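Local coordinates for bromo domain containing protein (Cryptosporidium parvum, PDB 5U9N), which carries a bromodomain, the second in a longer protein, which binds the inhibitor bromosporine here and probably recognises acetyl-lysine as bromodomains do, at residues Ile16-Leu20 and Lys133-Trp138; Glu53-Tyr57 and Arg101-Phe107. One frame throughout, in Å; residues are numbered along the deposited sequence.

Contact 1. Residues Ile16-Leu20 and Lys133-Trp138; sequences ILNLL and KFNNLW
I16 meets the helix of K133-W138 with both branches of its side chain, each at the rim of an aromatic ring. Its CG2 methyl comes in at the edge of F134, near the ring plane, 3.6 Å from CE1 of F134. The other branch, CG1 anti to the carbonyl carbon (chi1 -72°) and extended onward, carries I16 CD1 to the edge of the indole, 3.6 Å from CE3 of W138. L137 packs next to this fork: its CD1 methyl lies 4.0 Å from I16 CG2 and 3.8 Å from L19 CB, so one methyl touches both I16 and L19, three residues apart on helix 9-20. One turn on from I16, L20 splits its methyls, CD1 sitting obliquely to the F134 ring at 3.9 Å from F134 CD1, while CD2 rests on the backbone of F134 and on the aliphatic part of K133, 4.0 Å from K133 CG.

No hydrogen bond crosses this interface, whose side-chain contacts are apolar. The two rings pack on each other: F134 CZ lies over one face of the indole, offset toward its rim, and W138 CB over a face of F134. Beyond them, F144 meets W138 ring to ring, E100 takes a weak hydrogen bond from W138 NE1, and V103 of helix 96-113 touches both L20 and F134. The segment axes approach to 10.3 Å and run nearly antiparallel at 150°, which pairs I16 with L137 and L20 with F134. Such antiparallel packing of the first and last long helices is characteristic of the left-handed four-helix bundle of bromodomains.

Contact 2. Residues Glu53-Tyr57 and Arg101-Phe107; sequences EACDY and RLVKLIF
I106 reaches the E53-Y57 segment with the end of its side chain. In this bromodomain bundle the segment leads directly into helix 57-65, with D56 as the N-cap residue, its OD1 also hydrogen-bonded to T59 OG1. From CB of I106, the CG1 branch leaves anti to the carbonyl carbon (chi1 -69°) and lies against the C55 backbone, 3.7 Å from C55 C, with C55 CB 3.9 Å away. Its terminal CD1 then reaches D56 CA at 3.5 Å and the Y57 ring, which it approaches obliquely. The same side chain touches F29 and I60; it is about 6 Å from bound bromosporine, so the contact lies near the ligand pocket.

The residue before I106, L105, puts CD2 against C55 CB and the E53 carboxylate carbon, and the backbone O of E53 accepts a hydrogen bond from N109 ND2. Y57 OH lies at the edge of the F107 ring, 3.3 Å from CZ of F107. The outer border is an E53-R101 salt bridge, its two planes nearly coplanar (29° apart). R101 NH1 gives E53 OE2 a weak bond, while the stronger one runs from R101 NH2 to the syn side of E53 OE1, 3.2 Å long and 159° at the hydrogen.

The centres of the two contacts are 13 Å apart, and they touch through side chains. Contact 1 joins helix 9-20 to helix 122-139, the first and last long helices in sequence; contact 2, whose segments both fall between those of contact 1, sets the lead-in of helix 57-65 against helix 96-113. L20 CB lies 3.7 Å from Y57 OH, and F134 CG is 3.8 Å from V103 CG1, so all four helices meet in one continuous core. Contact 2 is the nearer to bromosporine: the side chain of L20 lies about 13 Å from the ligand, that of I106 much closer. Contact 1 closes the bundle between its first and last long helices, while contact 2 lies nearer the middle of the chain and the pocket.

Contact 1. Residues Ile16-Leu20 and Lys133-Trp138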
loop_
_atom_site.group_PDB
_atom_site.type_symbol
_atom_site.label_atom_id
_atom_site.label_comp_id
_atom_site.label_asym_id
_atom_site.label_seq_id
_atom_site.Cartn_x
_atom_site.Cartn_y
_atom_site.Cartn_z
ATOM N N ILE A 16 -7.596 -6.743 -4.906
ATOM C CA ILE A 16 -6.206 -6.500 -5.295
ATOM C C ILE A 16 -5.315 -6.304 -4.051
ATOM O O ILE A 16 -4.213 -6.843 -4.005
ATOM C CB ILE A 16 -6.112 -5.296 -6.262
ATOM C CG1 ILE A 16 -6.689 -5.700 -7.639
ATOM C CG2 ILE A 16 -4.645 -4.793 -6.389
ATOM C CD1 ILE A 16 -6.904 -4.564 -8.581
ATOM N N LEU A 17 -5.798 -5.565 -3.056
ATOM C CA LEU A 17 -5.086 -5.379 -1.783
ATOM C C LEU A 17 -4.799 -6.738 -1.127
ATOM O O LEU A 17 -3.681 -6.979 -0.672
ATOM C CB LEU A 17 -5.939 -4.522 -0.838
ATOM C CG LEU A 17 -5.222 -3.955 0.388
ATOM C CD1 LEU A 17 -4.355 -2.776 0.012
ATOM C CD2 LEU A 17 -6.229 -3.533 1.444
ATOM N N ASN A 18 -5.801 -7.631 -1.108
ATOM C CA ASN A 18 -5.648 -8.973 -0.547
ATOM C C ASN A 18 -4.641 -9.817 -1.335
ATOM O O ASN A 18 -4.022 -10.703 -0.754
ATOM C CB ASN A 18 -7.004 -9.704 -0.499
ATOM C CG ASN A 18 -7.868 -9.308 0.676
ATOM O OD1 ASN A 18 -7.403 -8.722 1.657
ATOM N ND2 ASN A 18 -9.133 -9.693 0.635
ATOM N N LEU A 19 -4.502 -9.581 -2.647
ATOM C CA LEU A 19 -3.505 -10.288 -3.450
ATOM C C LEU A 19 -2.079 -9.753 -3.154
ATOM O O LEU A 19 -1.144 -10.533 -3.155
ATOM C CB LEU A 19 -3.816 -10.185 -4.953
ATOM C CG LEU A 19 -4.978 -11.021 -5.435
ATOM C CD1 LEU A 19 -5.436 -10.563 -6.789
ATOM C CD2 LEU A 19 -4.606 -12.513 -5.490
ATOM N N LEU A 20 -1.918 -8.456 -2.849
ATOM C CA LEU A 20 -0.597 -7.933 -2.447
ATOM C C LEU A 20 -0.172 -8.442 -1.074
ATOM O O LEU A 20 1.019 -8.407 -0.764
ATOM C CB LEU A 20 -0.602 -6.419 -2.408
ATOM C CG LEU A 20 -0.719 -5.711 -3.712
ATOM C CD1 LEU A 20 -0.868 -4.249 -3.472
ATOM C CD2 LEU A 20 0.465 -6.024 -4.605
ATOM N N LYS A 133 4.034 -5.980 -8.817
ATOM C CA LYS A 133 2.852 -6.838 -8.751
ATOM C C LYS A 133 1.580 -5.979 -8.772
ATOM O O LYS A 133 0.623 -6.340 -9.432
ATOM C CB LYS A 133 2.887 -7.709 -7.482
ATOM C CG LYS A 133 1.675 -8.677 -7.335
ATOM C CD LYS A 133 1.690 -9.801 -8.376
ATOM C CE LYS A 133 0.565 -10.790 -8.139
ATOM N NZ LYS A 133 0.600 -11.937 -9.093
ATOM N N PHE A 134 1.560 -4.854 -8.036
ATOM C CA PHE A 134 0.388 -3.976 -8.022
ATOM C C PHE A 134 0.085 -3.439 -9.421
ATOM O O PHE A 134 -1.078 -3.434 -9.834
ATOM C CB PHE A 134 0.566 -2.800 -7.050
ATOM C CG PHE A 134 -0.653 -1.889 -7.005
ATOM C CD1 PHE A 134 -1.914 -2.401 -6.719
ATOM C CD2 PHE A 134 -0.565 -0.561 -7.413
ATOM C CE1 PHE A 134 -3.047 -1.595 -6.792
ATOM C CE2 PHE A 134 -1.698 0.255 -7.441
ATOM C CZ PHE A 134 -2.933 -0.270 -7.128
ATOM N N ASN A 135 1.113 -2.959 -10.135
ATOM C CA ASN A 135 0.922 -2.413 -11.482
ATOM C C ASN A 135 0.346 -3.424 -12.419
ATOM O O ASN A 135 -0.485 -3.076 -13.239
ATOM C CB ASN A 135 2.237 -1.891 -12.061
ATOM C CG ASN A 135 2.658 -0.565 -11.482
ATOM O OD1 ASN A 135 1.839 0.327 -11.261
ATOM N ND2 ASN A 135 3.949 -0.354 -11.346
ATOM N N ASN A 136 0.786 -4.668 -12.324
ATOM C CA ASN A 136 0.293 -5.721 -13.196
ATOM C C ASN A 136 -1.177 -6.070 -12.892
ATOM O O ASN A 136 -1.938 -6.324 -13.821
ATOM C CB ASN A 136 1.174 -6.967 -13.089
ATOM C CG ASN A 136 2.371 -6.894 -14.016
ATOM O OD1 ASN A 136 2.292 -7.267 -15.197
ATOM N ND2 ASN A 136 3.458 -6.278 -13.550
ATOM N N LEU A 137 -1.570 -6.087 -11.607
ATOM C CA LEU A 137 -2.957 -6.347 -11.223
ATOM C C LEU A 137 -3.839 -5.170 -11.612
ATOM O O LEU A 137 -4.919 -5.355 -12.179
ATOM C CB LEU A 137 -3.064 -6.574 -9.701
ATOM C CG LEU A 137 -2.346 -7.809 -9.148
ATOM C CD1 LEU A 137 -2.516 -7.906 -7.668
ATOM C CD2 LEU A 137 -2.836 -9.071 -9.819
ATOM N N TRP A 138 -3.390 -3.966 -11.288
ATOM C CA TRP A 138 -4.126 -2.731 -11.563
ATOM C C TRP A 138 -4.362 -2.516 -13.064
ATOM O O TRP A 138 -5.467 -2.170 -13.464
ATOM C CB TRP A 138 -3.350 -1.540 -10.988
ATOM C CG TRP A 138 -4.173 -0.317 -10.757
ATOM C CD1 TRP A 138 -3.948 0.923 -11.260
ATOM C CD2 TRP A 138 -5.238 -0.180 -9.820
ATOM N NE1 TRP A 138 -4.835 1.816 -10.726
ATOM C CE2 TRP A 138 -5.619 1.174 -9.814
ATOM C CE3 TRP A 138 -5.949 -1.085 -9.025
ATOM C CZ2 TRP A 138 -6.712 1.636 -9.092
ATOM C CZ3 TRP A 138 -6.984 -0.608 -8.243
ATOM C CH2 TRP A 138 -7.362 0.739 -8.290
#

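Contact 2. Residues Glu53-Tyr57 and Arg101-Phe107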
loop_
_atom_site.group_PDB
_atom_site.type_symbol
_atom_site.label_atom_id
_atom_site.label_comp_id
_atom_site.label_asym_id
_atom_site.label_seq_id
_atom_site.Cartn_x
_atom_site.Cartn_y
_atom_site.Cartn_z
ATOM N N GLU A 53 4.012 11.578 4.865
ATOM C CA GLU A 53 2.708 10.903 4.826
ATOM C C GLU A 53 2.879 9.374 4.874
ATOM O O GLU A 53 3.025 8.737 3.845
ATOM C CB GLU A 53 1.921 11.319 3.566
ATOM C CG GLU A 53 0.443 10.924 3.604
ATOM C CD GLU A 53 -0.335 11.087 2.298
ATOM O OE1 GLU A 53 0.249 11.573 1.296
ATOM O OE2 GLU A 53 -1.533 10.712 2.278
ATOM N N ALA A 54 2.801 8.790 6.061
ATOM C CA ALA A 54 2.887 7.331 6.193
ATOM C C ALA A 54 1.580 6.661 5.751
ATOM O O ALA A 54 0.531 7.296 5.766
ATOM C CB ALA A 54 3.198 6.949 7.619
ATOM N N CYS A 55 1.653 5.393 5.322
ATOM C CA CYS A 55 0.463 4.644 4.930
ATOM C C CYS A 55 0.710 3.120 5.036
ATOM O O CYS A 55 1.862 2.681 5.148
ATOM C CB CYS A 55 0.023 5.036 3.523
ATOM S SG CYS A 55 -1.686 4.581 3.138
ATOM N N ASP A 56 -0.377 2.312 4.983
ATOM C CA ASP A 56 -0.264 0.842 5.078
ATOM C C ASP A 56 -1.578 0.175 4.696
ATOM O O ASP A 56 -2.588 0.851 4.549
ATOM C CB ASP A 56 0.165 0.414 6.485
ATOM C CG ASP A 56 -0.513 1.210 7.567
ATOM O OD1 ASP A 56 -1.663 0.873 7.912
ATOM O OD2 ASP A 56 0.051 2.252 7.980
ATOM N N TYR A 57 -1.550 -1.152 4.511
ATOM C CA TYR A 57 -2.690 -1.918 3.993
ATOM C C TYR A 57 -3.883 -1.881 4.901
ATOM O O TYR A 57 -5.000 -1.750 4.411
ATOM C CB TYR A 57 -2.311 -3.399 3.758
ATOM C CG TYR A 57 -1.219 -3.660 2.734
ATOM C CD1 TYR A 57 -1.003 -2.781 1.667
ATOM C CD2 TYR A 57 -0.476 -4.832 2.764
ATOM C CE1 TYR A 57 -0.051 -3.057 0.685
ATOM C CE2 TYR A 57 0.476 -5.115 1.792
ATOM C CZ TYR A 57 0.689 -4.227 0.754
ATOM O OH TYR A 57 1.624 -4.527 -0.208
ATOM N N ARG A 101 -3.098 6.003 -5.576
ATOM C CA ARG A 101 -2.136 6.877 -4.902
ATOM C C ARG A 101 -1.671 6.300 -3.545
ATOM O O ARG A 101 -0.475 6.283 -3.254
ATOM C CB ARG A 101 -2.755 8.245 -4.668
ATOM C CG ARG A 101 -1.760 9.259 -4.135
ATOM C CD ARG A 101 -2.360 10.639 -3.995
ATOM N NE ARG A 101 -3.151 10.760 -2.781
ATOM C CZ ARG A 101 -2.642 10.831 -1.548
ATOM N NH1 ARG A 101 -3.444 10.958 -0.498
ATOM N NH2 ARG A 101 -1.324 10.764 -1.356
ATOM N N LEU A 102 -2.622 5.867 -2.715
ATOM C CA LEU A 102 -2.331 5.418 -1.365
ATOM C C LEU A 102 -1.514 4.131 -1.377
ATOM O O LEU A 102 -0.558 4.009 -0.620
ATOM C CB LEU A 102 -3.638 5.227 -0.566
ATOM C CG LEU A 102 -4.366 6.532 -0.109
ATOM C CD1 LEU A 102 -5.688 6.187 0.642
ATOM C CD2 LEU A 102 -3.468 7.399 0.796
ATOM N N VAL A 103 -1.861 3.187 -2.239
ATOM C CA VAL A 103 -1.097 1.937 -2.331
ATOM C C VAL A 103 0.339 2.231 -2.801
ATOM O O VAL A 103 1.281 1.716 -2.208
ATOM C CB VAL A 103 -1.784 0.903 -3.245
ATOM C CG1 VAL A 103 -0.844 -0.254 -3.553
ATOM C CG2 VAL A 103 -3.077 0.391 -2.604
ATOM N N LYS A 104 0.506 3.068 -3.834
ATOM C CA LYS A 104 1.831 3.388 -4.353
ATOM C C LYS A 104 2.638 4.224 -3.369
ATOM O O LYS A 104 3.861 4.108 -3.345
ATOM C CB LYS A 104 1.733 4.094 -5.676
ATOM C CG LYS A 104 1.271 3.179 -6.778
ATOM C CD LYS A 104 1.290 3.895 -8.105
ATOM C CE LYS A 104 1.291 2.953 -9.267
ATOM N NZ LYS A 104 1.196 3.697 -10.577
ATOM N N LEU A 105 1.962 5.014 -2.527
ATOM C CA LEU A 105 2.602 5.798 -1.451
ATOM C C LEU A 105 3.350 4.878 -0.456
ATOM O O LEU A 105 4.407 5.245 0.039
ATOM C CB LEU A 105 1.523 6.628 -0.706
ATOM C CG LEU A 105 1.966 7.450 0.482
ATOM C CD1 LEU A 105 2.891 8.565 0.062
ATOM C CD2 LEU A 105 0.779 8.007 1.198
ATOM N N ILE A 106 2.778 3.703 -0.163
ATOM C CA ILE A 106 3.363 2.682 0.718
ATOM C C ILE A 106 4.722 2.245 0.171
ATOM O O ILE A 106 5.672 2.121 0.920
ATOM C CB ILE A 106 2.393 1.452 0.834
ATOM C CG1 ILE A 106 1.127 1.827 1.608
ATOM C CG2 ILE A 106 3.073 0.234 1.513
ATOM C CD1 ILE A 106 0.039 0.751 1.586
ATOM N N PHE A 107 4.789 1.942 -1.113
ATOM C CA PHE A 107 6.017 1.442 -1.736
ATOM C C PHE A 107 7.057 2.553 -1.987
ATOM O O PHE A 107 8.240 2.265 -1.857
ATOM C CB PHE A 107 5.687 0.710 -3.048
ATOM C CG PHE A 107 4.673 -0.408 -2.866
ATOM C CD1 PHE A 107 4.748 -1.270 -1.776
ATOM C CD2 PHE A 107 3.610 -0.555 -3.746
ATOM C CE1 PHE A 107 3.783 -2.256 -1.575
ATOM C CE2 PHE A 107 2.630 -1.526 -3.528
ATOM C CZ PHE A 107 2.707 -2.346 -2.426
#